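Local coordinates for protein small COPII coat GTPase SAR1 (Encephalitozoon cuniculi, PDB 6VS4) that is a small GTPase of the ADP-ribosylation factor family, built on a P-loop nucleotide-binding fold and modelled here with guanosine-5'-diphosphate and magnesium, at residues L59-D65 with I78-L83; F104-I110 with L135-P140. All blocks are in the same frame, centred on the assembly; numbering follows the deposited sequence.

Contact 1 (L59-D65 with I78-L83)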
loop_
_atom_site.group_PDB
_atom_site.type_symbol
_atom_site.label_atom_id
_atom_site.label_comp_id
_atom_site.label_asym_id
_atom_site.label_seq_id
_atom_site.Cartn_x
_atom_site.Cartn_y
_atom_site.Cartn_z
ATOM N N LEU A 59 4.457 -2.861 22.246
ATOM C CA LEU A 59 3.723 -4.120 22.240
ATOM C C LEU A 59 2.217 -3.921 22.294
ATOM O O LEU A 59 1.472 -4.767 21.796
ATOM C CB LEU A 59 4.158 -4.984 23.422
ATOM C CG LEU A 59 5.642 -5.331 23.506
ATOM C CD1 LEU A 59 5.966 -5.933 24.861
ATOM C CD2 LEU A 59 6.025 -6.278 22.393
ATOM N N LYS A 60 1.753 -2.827 22.882
ATOM C CA LYS A 60 0.338 -2.672 23.172
ATOM C C LYS A 60 -0.435 -2.207 21.941
ATOM O O LYS A 60 0.112 -1.574 21.034
ATOM C CB LYS A 60 0.148 -1.685 24.327
ATOM C CG LYS A 60 0.264 -0.226 23.933
ATOM C CD LYS A 60 0.203 0.683 25.146
ATOM C CE LYS A 60 -0.183 2.096 24.742
ATOM N NZ LYS A 60 -1.671 2.286 24.801
ATOM N N SER A 61 -1.719 -2.552 21.911
ATOM C CA SER A 61 -2.659 -2.016 20.932
ATOM C C SER A 61 -3.369 -0.837 21.584
ATOM O O SER A 61 -4.106 -1.014 22.560
ATOM C CB SER A 61 -3.665 -3.075 20.478
ATOM O OG SER A 61 -3.090 -4.001 19.571
ATOM N N ASP A 62 -3.156 0.362 21.040
ATOM C CA ASP A 62 -3.706 1.570 21.650
ATOM C C ASP A 62 -5.225 1.523 21.764
ATOM O O ASP A 62 -5.801 2.288 22.544
ATOM C CB ASP A 62 -3.262 2.799 20.854
ATOM C CG ASP A 62 -1.764 2.818 20.608
ATOM O OD1 ASP A 62 -1.324 2.251 19.584
ATOM O OD2 ASP A 62 -1.023 3.380 21.443
ATOM N N SER A 63 -5.881 0.632 21.018
ATOM C CA SER A 63 -7.337 0.544 21.032
ATOM C C SER A 63 -7.849 -0.256 22.227
ATOM O O SER A 63 -8.826 0.139 22.872
ATOM C CB SER A 63 -7.833 -0.076 19.724
ATOM O OG SER A 63 -7.024 -1.176 19.343
ATOM N N THR A 64 -7.225 -1.399 22.519
ATOM C CA THR A 64 -7.763 -2.330 23.502
ATOM C C THR A 64 -7.016 -2.368 24.832
ATOM O O THR A 64 -7.607 -2.784 25.832
ATOM C CB THR A 64 -7.798 -3.752 22.914
ATOM O OG1 THR A 64 -6.466 -4.199 22.635
ATOM C CG2 THR A 64 -8.588 -3.762 21.623
ATOM N N ASP A 65 -5.749 -1.960 24.878
ATOM C CA ASP A 65 -4.922 -2.121 26.068
ATOM C C ASP A 65 -4.751 -0.788 26.790
ATOM O O ASP A 65 -4.404 0.222 26.171
ATOM C CB ASP A 65 -3.570 -2.717 25.688
ATOM C CG ASP A 65 -3.713 -3.911 24.762
ATOM O OD1 ASP A 65 -4.613 -4.744 25.001
ATOM O OD2 ASP A 65 -2.935 -4.010 23.791
ATOM N N ILE A 78 0.192 -2.878 32.688
ATOM C CA ILE A 78 -0.782 -2.941 31.602
ATOM C C ILE A 78 -0.965 -4.398 31.197
ATOM O O ILE A 78 0.001 -5.165 31.120
ATOM C CB ILE A 78 -0.349 -2.076 30.400
ATOM C CG1 ILE A 78 -1.395 -2.145 29.280
ATOM C CG2 ILE A 78 1.003 -2.527 29.887
ATOM C CD1 ILE A 78 -1.049 -1.308 28.079
ATOM N N GLU A 79 -2.209 -4.781 30.947
ATOM C CA GLU A 79 -2.533 -6.119 30.476
ATOM C C GLU A 79 -2.645 -6.091 28.959
ATOM O O GLU A 79 -3.532 -5.431 28.410
ATOM C CB GLU A 79 -3.834 -6.615 31.098
ATOM C CG GLU A 79 -3.816 -6.552 32.607
ATOM C CD GLU A 79 -4.695 -7.593 33.243
ATOM O OE1 GLU A 79 -5.242 -8.442 32.505
ATOM O OE2 GLU A 79 -4.839 -7.561 34.484
ATOM N N ILE A 80 -1.747 -6.806 28.291
ATOM C CA ILE A 80 -1.757 -6.925 26.839
ATOM C C ILE A 80 -2.130 -8.353 26.471
ATOM O O ILE A 80 -1.254 -9.217 26.344
ATOM C CB ILE A 80 -0.393 -6.547 26.245
ATOM C CG1 ILE A 80 0.024 -5.158 26.736
ATOM C CG2 ILE A 80 -0.445 -6.644 24.722
ATOM C CD1 ILE A 80 1.429 -4.773 26.331
ATOM N N GLY A 81 -3.424 -8.621 26.313
ATOM C CA GLY A 81 -3.845 -10.002 26.140
ATOM C C GLY A 81 -3.469 -10.814 27.366
ATOM O O GLY A 81 -3.783 -10.445 28.504
ATOM N N ASN A 82 -2.757 -11.918 27.149
ATOM C CA ASN A 82 -2.295 -12.736 28.263
ATOM C C ASN A 82 -1.008 -12.217 28.902
ATOM O O ASN A 82 -0.578 -12.752 29.929
ATOM C CB ASN A 82 -2.100 -14.178 27.800
ATOM C CG ASN A 82 -3.406 -14.942 27.738
ATOM O OD1 ASN A 82 -4.359 -14.621 28.450
ATOM N ND2 ASN A 82 -3.456 -15.961 26.889
ATOM N N LEU A 83 -0.387 -11.197 28.328
ATOM C CA LEU A 83 0.831 -10.620 28.878
ATOM C C LEU A 83 0.450 -9.638 29.981
ATOM O O LEU A 83 -0.121 -8.578 29.708
ATOM C CB LEU A 83 1.626 -9.941 27.766
ATOM C CG LEU A 83 3.146 -9.851 27.855
ATOM C CD1 LEU A 83 3.714 -9.293 26.564
ATOM C CD2 LEU A 83 3.568 -8.995 29.026
HETATM O O HOH W 1 -5.770 -6.745 26.159
#
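Asp-65 comes nearest to Ile-80 in the backbone, their CA atoms 5.8 Å apart, where the loop leaving helix 52-59 packs against the two-residue beta hairpin of antiparallel strands 75-80 and 83-90, with its type II' turn from Ile-80 to Leu-83. No direct hydrogen bond joins the two segments; a water does, donating a hydrogen bond to Asp-65 OD1 at 2.6 Å and accepting one from Gly-81 N at 3.0 Å. The other carboxylate oxygen, Asp-65 OD2, turns back on its own loop and takes Ser-61 N at 2.7 Å, nearly straight (165°), on its anti side, 23° out of the carboxylate plane. OD2 thus braces the loop, and OD1 also takes a weak bond from Thr-64 OG1. The rest of the contact is aliphatic. Ile-78 extends fully, CG1 anti to the backbone N (chi1 -179°), and its CD1 reaches Asp-65 CB at 3.7 Å and Lys-60 CD at 3.8 Å, crossing the lysine chain at about a right angle. Ile-80 CD1 sits against Lys-60 CB at 3.9 Å and Leu-59 CB at 4.0 Å. Lys-60 NZ leads away to a salt bridge with Asp-62. Leu-59 carries the packing inward to Phe-28 and Val-32 of helix 9-33 and Phe-44 of strand 40-47, while Tyr-67 of strand 67-68 touches both Lys-60 and Ile-78.

Contact 2 (F104-I110 with L135-P140); sequences FYDCHGI and LEKRAP
Phe-104 holds CG beside its backbone N (chi1 -63°), bringing one ring face against Leu-135, while Glu-136 extends (chi1 180°) and then bends at chi2 (52°), folding its carboxylate toward its own loop. Leu-135 CB sits over the ring centre of Phe-104 in a CH-pi contact, 4.0 Å from the centroid, and Leu-135 CD1 reaches Phe-104 CE1 at 3.6 Å. Glu-136 CB meets Phe-104 CD2 obliquely at 3.5 Å, and Ile-110 CD1 packs on Glu-136 CG at 3.7 Å. The buried carboxylate accepts through OE2 from Arg-138 N at 3.0 Å on its anti side and from Ala-139 N at 2.9 Å from above its plane; Glu-136 OE1 lies 3.3 Å from Phe-104 O, two acceptors with no bond between them. The OE2 bonds brace the loop, and Ala-139 CB rests against the carbonyl oxygens of Cys-107 and His-108. One backbone bond joins the segments, Ile-110 N to Pro-140 O at 3.1 Å, within the parallel pairing of strands 109-115 and 141-146, which with helix 122-135 form a beta-alpha-beta crossover. On its other side strand 109-115 pairs with strand 40-47, whose Leu-43 and Leu-45 touch Phe-104 and Ile-110; helix 204-223 lies against Pro-140.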
loop_
_atom_site.group_PDB
_atom_site.type_symbol
_atom_site.label_atom_id
_atom_site.label_comp_id
_atom_site.label_asym_id
_atom_site.label_seq_id
_atom_site.Cartn_x
_atom_site.Cartn_y
_atom_site.Cartn_z
ATOM N N PHE A 104 7.808 -10.324 42.619
ATOM C CA PHE A 104 8.406 -11.534 42.077
ATOM C C PHE A 104 7.682 -12.801 42.519
ATOM O O PHE A 104 8.134 -13.903 42.192
ATOM C CB PHE A 104 9.889 -11.604 42.456
ATOM C CG PHE A 104 10.717 -10.482 41.870
ATOM C CD1 PHE A 104 10.737 -9.226 42.465
ATOM C CD2 PHE A 104 11.456 -10.675 40.714
ATOM C CE1 PHE A 104 11.492 -8.194 41.929
ATOM C CE2 PHE A 104 12.216 -9.643 40.171
ATOM C CZ PHE A 104 12.229 -8.403 40.775
ATOM N N TYR A 105 6.581 -12.675 43.260
ATOM C CA TYR A 105 5.741 -13.828 43.555
ATOM C C TYR A 105 4.974 -14.229 42.301
ATOM O O TYR A 105 4.330 -13.390 41.665
ATOM C CB TYR A 105 4.770 -13.515 44.694
ATOM N N ASP A 106 5.053 -15.512 41.944
ATOM C CA ASP A 106 4.403 -16.046 40.740
ATOM C C ASP A 106 4.803 -15.260 39.491
ATOM O O ASP A 106 4.034 -15.133 38.536
ATOM C CB ASP A 106 2.880 -16.082 40.904
ATOM C CG ASP A 106 2.221 -17.123 40.017
ATOM O OD1 ASP A 106 2.942 -17.884 39.339
ATOM O OD2 ASP A 106 0.976 -17.188 40.002
ATOM N N CYS A 107 6.019 -14.730 39.498
ATOM C CA CYS A 107 6.606 -14.115 38.318
ATOM C C CYS A 107 6.971 -15.194 37.303
ATOM O O CYS A 107 7.636 -16.176 37.645
ATOM C CB CYS A 107 7.838 -13.318 38.739
ATOM S SG CYS A 107 9.009 -12.905 37.452
ATOM N N HIS A 108 6.539 -15.017 36.052
ATOM C CA HIS A 108 6.784 -16.030 35.028
ATOM C C HIS A 108 8.037 -15.772 34.201
ATOM O O HIS A 108 8.677 -16.727 33.750
ATOM C CB HIS A 108 5.586 -16.136 34.076
ATOM C CG HIS A 108 4.399 -16.828 34.669
ATOM N ND1 HIS A 108 3.422 -16.160 35.375
ATOM C CD2 HIS A 108 4.041 -18.133 34.674
ATOM C CE1 HIS A 108 2.510 -17.023 35.784
ATOM N NE2 HIS A 108 2.862 -18.228 35.372
ATOM N N GLY A 109 8.387 -14.512 33.970
ATOM C CA GLY A 109 9.547 -14.199 33.161
ATOM C C GLY A 109 9.948 -12.758 33.352
ATOM O O GLY A 109 9.156 -11.925 33.804
ATOM N N ILE A 110 11.191 -12.469 32.996
ATOM C CA ILE A 110 11.762 -11.144 33.173
ATOM C C ILE A 110 12.349 -10.668 31.853
ATOM O O ILE A 110 13.020 -11.428 31.147
ATOM C CB ILE A 110 12.826 -11.139 34.293
ATOM C CG1 ILE A 110 12.140 -11.339 35.646
ATOM C CG2 ILE A 110 13.641 -9.852 34.256
ATOM C CD1 ILE A 110 13.052 -11.790 36.742
ATOM N N LEU A 135 16.291 -11.808 43.910
ATOM C CA LEU A 135 14.874 -11.886 44.251
ATOM C C LEU A 135 14.125 -12.942 43.448
ATOM O O LEU A 135 13.134 -13.496 43.940
ATOM C CB LEU A 135 14.204 -10.524 44.049
ATOM C CG LEU A 135 14.679 -9.390 44.957
ATOM C CD1 LEU A 135 13.916 -8.113 44.653
ATOM C CD2 LEU A 135 14.534 -9.766 46.422
ATOM N N GLU A 136 14.575 -13.234 42.231
ATOM C CA GLU A 136 13.963 -14.243 41.371
ATOM C C GLU A 136 15.052 -15.229 40.972
ATOM O O GLU A 136 15.986 -14.866 40.248
ATOM C CB GLU A 136 13.323 -13.607 40.133
ATOM C CG GLU A 136 12.674 -14.602 39.183
ATOM C CD GLU A 136 11.689 -15.529 39.872
ATOM O OE1 GLU A 136 10.666 -15.035 40.398
ATOM O OE2 GLU A 136 11.947 -16.753 39.900
ATOM N N LYS A 137 14.938 -16.471 41.442
ATOM C CA LYS A 137 15.969 -17.478 41.231
ATOM C C LYS A 137 15.523 -18.629 40.334
ATOM O O LYS A 137 16.268 -19.603 40.183
ATOM C CB LYS A 137 16.455 -18.009 42.584
ATOM C CG LYS A 137 17.319 -16.993 43.330
ATOM C CD LYS A 137 17.609 -17.386 44.762
ATOM C CE LYS A 137 18.401 -16.283 45.451
ATOM N NZ LYS A 137 18.996 -16.728 46.742
ATOM N N ARG A 138 14.348 -18.539 39.729
ATOM C CA ARG A 138 13.820 -19.622 38.903
ATOM C C ARG A 138 13.403 -19.165 37.510
ATOM O O ARG A 138 13.593 -19.909 36.545
ATOM C CB ARG A 138 12.631 -20.289 39.618
ATOM N N ALA A 139 12.845 -17.961 37.381
ATOM C CA ALA A 139 12.240 -17.535 36.127
ATOM C C ALA A 139 13.294 -17.198 35.072
ATOM O O ALA A 139 14.363 -16.666 35.386
ATOM C CB ALA A 139 11.345 -16.321 36.356
ATOM N N PRO A 140 13.000 -17.468 33.802
ATOM C CA PRO A 140 13.936 -17.097 32.735
ATOM C C PRO A 140 14.106 -15.585 32.630
ATOM O O PRO A 140 13.178 -14.808 32.861
ATOM C CB PRO A 140 13.280 -17.671 31.475
ATOM C CG PRO A 140 11.820 -17.793 31.827
ATOM C CD PRO A 140 11.796 -18.138 33.284
#

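In the fold
Contacts 1 and 2 follow one another along the chain and meet the same mixed sheet at different strands: contact 1 at strands 75-80 and 83-90, contact 2 at strands 109-115 and 141-146. Strand 40-47 lies between strands 83-90 and 109-115 and is touched by side chains of both contacts. Their centres are 21 Å apart and their nearest atoms about 8 Å, so they do not touch. Neither reaches the guanosine-5'-diphosphate: the side chain of Leu-59 is about 12 Å from it and that of Ile-110 about 13 Å, while the side chain of Ile-78 is about 11 Å from the magnesium ion.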